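Local coordinates for protein lactose Operon Repressor (Escherichia coli, PDB 1JYE) that represses transcription of the lactose operon by binding its operator DNA, and is seen here as a dimeric, C-terminally truncated variant, at residues Y273-D278 with S322-K327; N246-L251 with S280-P285. The protein carries 1 engineered substitution. All coordinates share one frame; numbering follows the deposited sequence.

Interaction 1 (Y273-D278 with S322-K327); sequences YDDTED and SLVKRK
A lone charged bond joins Asp-275 to Arg-326, linking the loop after strand 269-271 to the chain just past the end of strand 316-324 in the periplasmic-binding-protein-like fold. NH2 of Arg-326 reaches OD1 of Asp-275 at 2.8 Å with an N-H...O angle of 157°, a hydrogen-bonded salt bridge. The bond arrives on the syn side of OD1 and lies close to the guanidinium plane, yet the two flat groups are turned 47° apart. This twist, with NH1 of Arg-326 3.5 Å from the same OD1, argues for an end-on bridge through one nitrogen rather than a paired two-nitrogen one.

With CG set opposite its backbone N (chi1 -177°), Asp-275 projects its carboxylate across to the strand, where OD2 meets CG2 of Val-324 at 3.8 Å. The other methyl of this valine backs the arginine: CG1 of Val-324 stands 3.6 Å above the centre of the guanidinium plane.

Further out, the backbone of Val-324 pairs with Thr-288 on the neighbouring strand 288-290. NH1 of Arg-326 is held by Leu-286 O and Ser-279 OG, and its backbone N donates to Thr-287 OG1.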
ATOM      1  N   TYR A 273      -0.464 -14.836   0.702  1.00 12.42           N
ATOM      2  CA  TYR A 273       0.233 -14.631   1.967  1.00 13.26           C
ATOM      3  C   TYR A 273       0.202 -13.147   2.325  1.00 15.19           C
ATOM      4  O   TYR A 273       0.586 -12.310   1.508  1.00 15.52           O
ATOM      5  CB  TYR A 273       1.688 -15.116   1.837  1.00 14.06           C
ATOM      6  CG  TYR A 273       2.300 -15.688   3.104  1.00 14.94           C
ATOM      7  CD1 TYR A 273       2.603 -14.873   4.197  1.00 14.25           C
ATOM      8  CD2 TYR A 273       2.594 -17.051   3.200  1.00 16.29           C
ATOM      9  CE1 TYR A 273       3.190 -15.403   5.353  1.00 15.38           C
ATOM     10  CE2 TYR A 273       3.178 -17.585   4.346  1.00 15.69           C
ATOM     11  CZ  TYR A 273       3.474 -16.762   5.415  1.00 15.56           C
ATOM     12  OH  TYR A 273       4.073 -17.300   6.537  1.00 17.50           O
ATOM     13  N   ASP A 274      -0.272 -12.857   3.542  1.00 13.79           N
ATOM     14  CA  ASP A 274      -0.386 -11.513   4.128  1.00 16.25           C
ATOM     15  C   ASP A 274      -1.778 -11.192   4.672  1.00 15.18           C
ATOM     16  O   ASP A 274      -1.919 -10.718   5.796  1.00 14.37           O
ATOM     17  CB  ASP A 274      -0.044 -10.397   3.127  1.00 16.53           C
ATOM     18  CG  ASP A 274       1.446 -10.255   2.876  1.00 18.70           C
ATOM     19  OD1 ASP A 274       2.256 -10.831   3.632  1.00 19.90           O
ATOM     20  OD2 ASP A 274       1.804  -9.543   1.915  1.00 19.97           O
ATOM     21  N   ASP A 275      -2.788 -11.470   3.854  1.00 15.77           N
ATOM     22  CA  ASP A 275      -4.188 -11.154   4.139  1.00 17.38           C
ATOM     23  C   ASP A 275      -4.321  -9.641   4.083  1.00 18.06           C
ATOM     24  O   ASP A 275      -4.652  -8.983   5.075  1.00 17.07           O
ATOM     25  CB  ASP A 275      -4.675 -11.663   5.505  1.00 18.32           C
ATOM     26  CG  ASP A 275      -6.160 -11.370   5.725  1.00 21.46           C
ATOM     27  OD1 ASP A 275      -6.875 -11.202   4.715  1.00 20.79           O
ATOM     28  OD2 ASP A 275      -6.621 -11.309   6.886  1.00 21.27           O
ATOM     29  N   THR A 276      -4.028  -9.090   2.911  1.00 18.46           N
ATOM     30  CA  THR A 276      -4.132  -7.653   2.706  1.00 18.41           C
ATOM     31  C   THR A 276      -5.607  -7.289   2.720  1.00 18.51           C
ATOM     32  O   THR A 276      -6.467  -8.139   2.502  1.00 17.88           O
ATOM     33  CB  THR A 276      -3.548  -7.234   1.347  1.00 20.97           C
ATOM     34  OG1 THR A 276      -4.332  -7.809   0.293  1.00 20.13           O
ATOM     35  CG2 THR A 276      -2.110  -7.710   1.215  1.00 20.17           C
ATOM     36  N   GLU A 277      -5.902  -6.021   2.980  1.00 20.33           N
ATOM     37  CA  GLU A 277      -7.282  -5.566   3.006  1.00 22.96           C
ATOM     38  C   GLU A 277      -7.955  -5.880   1.674  1.00 21.78           C
ATOM     39  O   GLU A 277      -9.096  -6.336   1.638  1.00 23.72           O
ATOM     40  CB  GLU A 277      -7.313  -4.063   3.285  1.00 27.37           C
ATOM     41  CG  GLU A 277      -6.580  -3.689   4.564  1.00 34.22           C
ATOM     42  CD  GLU A 277      -6.248  -2.212   4.648  1.00 38.69           C
ATOM     43  OE1 GLU A 277      -7.188  -1.390   4.639  1.00 41.32           O
ATOM     44  OE2 GLU A 277      -5.042  -1.877   4.722  1.00 40.66           O
ATOM     45  N   ASP A 278      -7.235  -5.656   0.578  1.00 19.76           N
ATOM     46  CA  ASP A 278      -7.769  -5.910  -0.758  1.00 19.45           C
ATOM     47  C   ASP A 278      -8.084  -7.378  -1.043  1.00 18.76           C
ATOM     48  O   ASP A 278      -8.990  -7.676  -1.820  1.00 17.79           O
ATOM     49  CB  ASP A 278      -6.782  -5.442  -1.836  1.00 20.52           C
ATOM     50  CG  ASP A 278      -6.618  -3.935  -1.887  1.00 22.55           C
ATOM     51  OD1 ASP A 278      -5.727  -3.478  -2.633  1.00 24.35           O
ATOM     52  OD2 ASP A 278      -7.367  -3.213  -1.199  1.00 21.87           O
ATOM     53  N   SER A 322      -2.197 -17.030  10.890  1.00 14.30           N
ATOM     54  CA  SER A 322      -3.346 -17.913  10.777  1.00 14.90           C
ATOM     55  C   SER A 322      -3.778 -18.037   9.328  1.00 14.27           C
ATOM     56  O   SER A 322      -3.434 -17.203   8.490  1.00 15.25           O
ATOM     57  CB  SER A 322      -4.509 -17.387  11.624  1.00 16.56           C
ATOM     58  OG  SER A 322      -4.954 -16.128  11.154  1.00 17.66           O
ATOM     59  N   LEU A 323      -4.522 -19.097   9.039  1.00 13.51           N
ATOM     60  CA  LEU A 323      -5.025 -19.348   7.698  1.00 13.90           C
ATOM     61  C   LEU A 323      -6.405 -18.724   7.561  1.00 14.64           C
ATOM     62  O   LEU A 323      -7.273 -18.930   8.408  1.00 15.29           O
ATOM     63  CB  LEU A 323      -5.132 -20.854   7.451  1.00 15.13           C
ATOM     64  CG  LEU A 323      -5.828 -21.322   6.171  1.00 16.87           C
ATOM     65  CD1 LEU A 323      -4.976 -20.965   4.962  1.00 17.35           C
ATOM     66  CD2 LEU A 323      -6.047 -22.836   6.239  1.00 17.81           C
ATOM     67  N   VAL A 324      -6.599 -17.955   6.496  1.00 14.42           N
ATOM     68  CA  VAL A 324      -7.887 -17.319   6.235  1.00 15.16           C
ATOM     69  C   VAL A 324      -8.453 -18.021   5.010  1.00 15.25           C
ATOM     70  O   VAL A 324      -7.983 -17.812   3.894  1.00 16.56           O
ATOM     71  CB  VAL A 324      -7.718 -15.814   5.934  1.00 16.15           C
ATOM     72  CG1 VAL A 324      -9.077 -15.187   5.659  1.00 18.08           C
ATOM     73  CG2 VAL A 324      -7.036 -15.123   7.109  1.00 17.63           C
ATOM     74  N   LYS A 325      -9.446 -18.876   5.222  1.00 16.25           N
ATOM     75  CA  LYS A 325     -10.046 -19.619   4.123  1.00 17.32           C
ATOM     76  C   LYS A 325     -11.102 -18.810   3.397  1.00 17.60           C
ATOM     77  O   LYS A 325     -12.064 -18.343   4.005  1.00 17.28           O
ATOM     78  CB  LYS A 325     -10.680 -20.916   4.639  1.00 19.62           C
ATOM     79  CG  LYS A 325      -9.694 -21.893   5.262  1.00 22.98           C
ATOM     80  CD  LYS A 325     -10.411 -23.159   5.721  1.00 25.84           C
ATOM     81  CE  LYS A 325      -9.458 -24.123   6.408  1.00 28.08           C
ATOM     82  NZ  LYS A 325     -10.163 -25.360   6.852  1.00 31.52           N
ATOM     83  N   ARG A 326     -10.916 -18.642   2.094  1.00 16.32           N
ATOM     84  CA  ARG A 326     -11.885 -17.907   1.299  1.00 17.29           C
ATOM     85  C   ARG A 326     -12.392 -18.723   0.107  1.00 18.31           C
ATOM     86  O   ARG A 326     -12.787 -19.879   0.279  1.00 20.04           O
ATOM     87  CB  ARG A 326     -11.303 -16.556   0.857  1.00 16.93           C
ATOM     88  CG  ARG A 326     -11.004 -15.632   2.038  1.00 16.51           C
ATOM     89  CD  ARG A 326     -11.047 -14.158   1.636  1.00 15.78           C
ATOM     90  NE  ARG A 326     -10.786 -13.263   2.762  1.00 15.89           N
ATOM     91  CZ  ARG A 326      -9.628 -12.647   2.986  1.00 16.34           C
ATOM     92  NH1 ARG A 326      -8.598 -12.824   2.165  1.00 15.87           N
ATOM     93  NH2 ARG A 326      -9.505 -11.835   4.025  1.00 18.25           N
ATOM     94  N   LYS A 327     -12.354 -18.156  -1.096  1.00 18.14           N
ATOM     95  CA  LYS A 327     -12.903 -18.840  -2.266  1.00 18.42           C
ATOM     96  C   LYS A 327     -11.944 -19.356  -3.331  1.00 17.79           C
ATOM     97  O   LYS A 327     -12.391 -19.812  -4.384  1.00 19.73           O
ATOM     98  CB  LYS A 327     -13.914 -17.914  -2.953  1.00 18.07           C
ATOM     99  CG  LYS A 327     -15.028 -17.407  -2.048  1.00 22.51           C
ATOM    100  CD  LYS A 327     -15.946 -18.537  -1.623  1.00 24.86           C
ATOM    101  CE  LYS A 327     -17.117 -18.016  -0.806  1.00 28.21           C
ATOM    102  NZ  LYS A 327     -18.043 -19.118  -0.427  1.00 31.34           N
TER

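Interaction 2 (N246-L251 with S280-P285); sequences NDQMAL and SCYIPP
Leu-251 lays its CD1 methyl on the ring of Tyr-282, 3.7 Å from the centroid and 7° off the ring normal, a CH-pi contact centred over the face. The leucine's CG lies opposite its own backbone N (chi1 175°), a setting that carries the branched end out from the helix, and the second torsion brings CD1 over the ring centre, while CB of Leu-251 touches CE2 of Tyr-282 at 3.7 Å. The two side chains run at about a right angle to each other. The ring of Tyr-282 reaches the first turn of the helix, where Asp-247 O approaches the edge near the ring plane, 3.4 Å from CE2. No hydrogen bond crosses between the segments; that carbonyl accepts from Leu-251 N within the helix.

Helix 247-259, which follows strand 241-244 of a parallel sheet, is the element gripped here, against the loop leading to strand 288-290. Asn-246 is its N-cap: OD1 accepts from Met-249 N at 2.8 Å, with the donor tilted 33° from the carbonyl plane. Without the ring of Tyr-282, as with an alanine here, CD1 of Leu-251 is likely to lose the aromatic face it rests on, and a gap is likely to open beside the first helical turn.

CG of Gln-248 passes 4.3 Å from the Tyr-282 OH, but its amide leaves for the dimer interface, where NE2 bonds OD2 of Asp-278 of the second subunit. Across that interface Ile-283 packs on Ile-283 of the second subunit.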
ATOM      1  N   ASN A 246       2.880 -13.855  -1.734  1.00 12.69           N
ATOM      2  CA  ASN A 246       2.125 -12.756  -1.143  1.00 12.16           C
ATOM      3  C   ASN A 246       0.836 -12.558  -1.913  1.00 12.14           C
ATOM      4  O   ASN A 246       0.656 -13.126  -2.988  1.00 12.71           O
ATOM      5  CB  ASN A 246       2.973 -11.466  -1.008  1.00 12.76           C
ATOM      6  CG  ASN A 246       3.101 -10.671  -2.298  1.00 11.82           C
ATOM      7  OD1 ASN A 246       2.859 -11.171  -3.389  1.00 16.14           O
ATOM      8  ND2 ASN A 246       3.517  -9.409  -2.162  1.00 14.67           N
ATOM      9  N   ASP A 247      -0.084 -11.790  -1.346  1.00 11.82           N
ATOM     10  CA  ASP A 247      -1.372 -11.598  -1.986  1.00 13.30           C
ATOM     11  C   ASP A 247      -1.321 -10.884  -3.329  1.00 11.54           C
ATOM     12  O   ASP A 247      -2.083 -11.217  -4.232  1.00 12.93           O
ATOM     13  CB  ASP A 247      -2.325 -10.872  -1.031  1.00 13.18           C
ATOM     14  CG  ASP A 247      -2.687 -11.714   0.180  1.00 15.60           C
ATOM     15  OD1 ASP A 247      -2.464 -12.948   0.142  1.00 15.04           O
ATOM     16  OD2 ASP A 247      -3.204 -11.152   1.167  1.00 16.73           O
ATOM     17  N   GLN A 248      -0.430  -9.912  -3.474  1.00 13.03           N
ATOM     18  CA  GLN A 248      -0.339  -9.202  -4.741  1.00 14.36           C
ATOM     19  C   GLN A 248       0.144 -10.118  -5.859  1.00 13.60           C
ATOM     20  O   GLN A 248      -0.390 -10.079  -6.962  1.00 13.00           O
ATOM     21  CB  GLN A 248       0.566  -7.982  -4.598  1.00 15.34           C
ATOM     22  CG  GLN A 248      -0.098  -6.857  -3.821  1.00 18.85           C
ATOM     23  CD  GLN A 248       0.896  -5.845  -3.312  1.00 20.17           C
ATOM     24  OE1 GLN A 248       1.655  -6.122  -2.387  1.00 22.75           O
ATOM     25  NE2 GLN A 248       0.906  -4.665  -3.922  1.00 22.74           N
ATOM     26  N   MET A 249       1.147 -10.949  -5.591  1.00 14.04           N
ATOM     27  CA  MET A 249       1.592 -11.861  -6.634  1.00 13.38           C
ATOM     28  C   MET A 249       0.475 -12.864  -6.899  1.00 13.09           C
ATOM     29  O   MET A 249       0.307 -13.328  -8.024  1.00 13.75           O
ATOM     30  CB  MET A 249       2.876 -12.593  -6.223  1.00 12.76           C
ATOM     31  CG  MET A 249       4.089 -11.686  -6.173  1.00 13.93           C
ATOM     32  SD  MET A 249       5.630 -12.611  -6.080  1.00 18.06           S
ATOM     33  CE  MET A 249       5.541 -13.227  -4.459  1.00 22.58           C
ATOM     34  N   ALA A 250      -0.298 -13.192  -5.865  1.00 12.56           N
ATOM     35  CA  ALA A 250      -1.403 -14.136  -6.031  1.00 12.85           C
ATOM     36  C   ALA A 250      -2.450 -13.533  -6.959  1.00 12.60           C
ATOM     37  O   ALA A 250      -3.056 -14.239  -7.763  1.00 12.46           O
ATOM     38  CB  ALA A 250      -2.028 -14.485  -4.680  1.00 12.72           C
ATOM     39  N   LEU A 251      -2.670 -12.226  -6.839  1.00 13.83           N
ATOM     40  CA  LEU A 251      -3.633 -11.540  -7.695  1.00 14.41           C
ATOM     41  C   LEU A 251      -3.193 -11.714  -9.147  1.00 14.03           C
ATOM     42  O   LEU A 251      -4.011 -11.990 -10.031  1.00 15.56           O
ATOM     43  CB  LEU A 251      -3.681 -10.048  -7.349  1.00 13.63           C
ATOM     44  CG  LEU A 251      -4.557  -9.169  -8.255  1.00 16.74           C
ATOM     45  CD1 LEU A 251      -6.029  -9.472  -8.008  1.00 18.08           C
ATOM     46  CD2 LEU A 251      -4.265  -7.705  -7.964  1.00 15.90           C
ATOM     47  N   SER A 280      -9.715  -9.634   0.375  1.00 17.55           N
ATOM     48  CA  SER A 280     -11.082 -10.079   0.613  1.00 18.42           C
ATOM     49  C   SER A 280     -11.980  -9.736  -0.572  1.00 19.43           C
ATOM     50  O   SER A 280     -13.100 -10.239  -0.679  1.00 19.96           O
ATOM     51  CB  SER A 280     -11.635  -9.424   1.878  1.00 21.84           C
ATOM     52  OG  SER A 280     -11.690  -8.015   1.727  1.00 22.51           O
ATOM     53  N   CYS A 281     -11.493  -8.876  -1.460  1.00 18.29           N
ATOM     54  CA  CYS A 281     -12.284  -8.479  -2.618  1.00 18.23           C
ATOM     55  C   CYS A 281     -11.699  -8.886  -3.962  1.00 18.21           C
ATOM     56  O   CYS A 281     -12.092  -8.364  -5.002  1.00 17.16           O
ATOM     57  CB  CYS A 281     -12.551  -6.973  -2.580  1.00 18.49           C
ATOM     58  SG  CYS A 281     -13.740  -6.526  -1.299  1.00 20.05           S
ATOM     59  N   TYR A 282     -10.741  -9.808  -3.948  1.00 17.36           N
ATOM     60  CA  TYR A 282     -10.195 -10.288  -5.206  1.00 17.76           C
ATOM     61  C   TYR A 282     -11.310 -11.132  -5.808  1.00 17.49           C
ATOM     62  O   TYR A 282     -12.285 -11.448  -5.125  1.00 18.45           O
ATOM     63  CB  TYR A 282      -8.953 -11.161  -4.979  1.00 17.12           C
ATOM     64  CG  TYR A 282      -7.693 -10.397  -4.643  1.00 19.43           C
ATOM     65  CD1 TYR A 282      -7.668  -9.000  -4.656  1.00 21.82           C
ATOM     66  CD2 TYR A 282      -6.507 -11.073  -4.352  1.00 20.23           C
ATOM     67  CE1 TYR A 282      -6.495  -8.301  -4.394  1.00 22.47           C
ATOM     68  CE2 TYR A 282      -5.332 -10.384  -4.088  1.00 20.49           C
ATOM     69  CZ  TYR A 282      -5.330  -9.002  -4.112  1.00 23.79           C
ATOM     70  OH  TYR A 282      -4.164  -8.317  -3.872  1.00 24.19           O
ATOM     71  N   ILE A 283     -11.170 -11.500  -7.075  1.00 17.35           N
ATOM     72  CA  ILE A 283     -12.185 -12.303  -7.738  1.00 19.29           C
ATOM     73  C   ILE A 283     -11.634 -13.660  -8.162  1.00 19.72           C
ATOM     74  O   ILE A 283     -10.909 -13.756  -9.153  1.00 20.27           O
ATOM     75  CB  ILE A 283     -12.731 -11.581  -8.988  1.00 20.25           C
ATOM     76  CG1 ILE A 283     -13.295 -10.214  -8.590  1.00 21.78           C
ATOM     77  CG2 ILE A 283     -13.805 -12.433  -9.652  1.00 22.25           C
ATOM     78  CD1 ILE A 283     -13.751  -9.368  -9.768  1.00 23.49           C
ATOM     79  N   PRO A 284     -11.953 -14.725  -7.403  1.00 19.07           N
ATOM     80  CA  PRO A 284     -12.785 -14.696  -6.194  1.00 18.35           C
ATOM     81  C   PRO A 284     -11.943 -14.365  -4.960  1.00 17.10           C
ATOM     82  O   PRO A 284     -10.714 -14.313  -5.043  1.00 17.69           O
ATOM     83  CB  PRO A 284     -13.355 -16.108  -6.146  1.00 20.72           C
ATOM     84  CG  PRO A 284     -12.222 -16.924  -6.651  1.00 20.61           C
ATOM     85  CD  PRO A 284     -11.713 -16.115  -7.833  1.00 19.65           C
ATOM     86  N   PRO A 285     -12.591 -14.128  -3.804  1.00 15.89           N
ATOM     87  CA  PRO A 285     -11.855 -13.808  -2.576  1.00 15.70           C
ATOM     88  C   PRO A 285     -10.741 -14.820  -2.324  1.00 15.82           C
ATOM     89  O   PRO A 285     -10.942 -16.028  -2.437  1.00 15.70           O
ATOM     90  CB  PRO A 285     -12.946 -13.818  -1.516  1.00 16.75           C
ATOM     91  CG  PRO A 285     -14.099 -13.208  -2.277  1.00 16.76           C
ATOM     92  CD  PRO A 285     -14.043 -13.971  -3.594  1.00 16.03           C
TER

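Overall arrangement
The centres of interactions 1 and 2 lie about 8 Å apart, and their segments alternate along the chain. Asp-247 joins them at the helix start: its OD2 takes a probable hydrogen bond from Thr-276 N at 2.8 Å, while OD1 is bonded by Thr-288 OG1 of strand 288-290. A second tie, Lys-327 N to Pro-285 O at 2.9 Å, is also a probable hydrogen bond. Both contacts border the second subunit. Asp-274 OD1 and Asn-246 ND2 each bond glycerol, probably from the crystallisation liquor, consistent with a small-molecule pocket beside these segments.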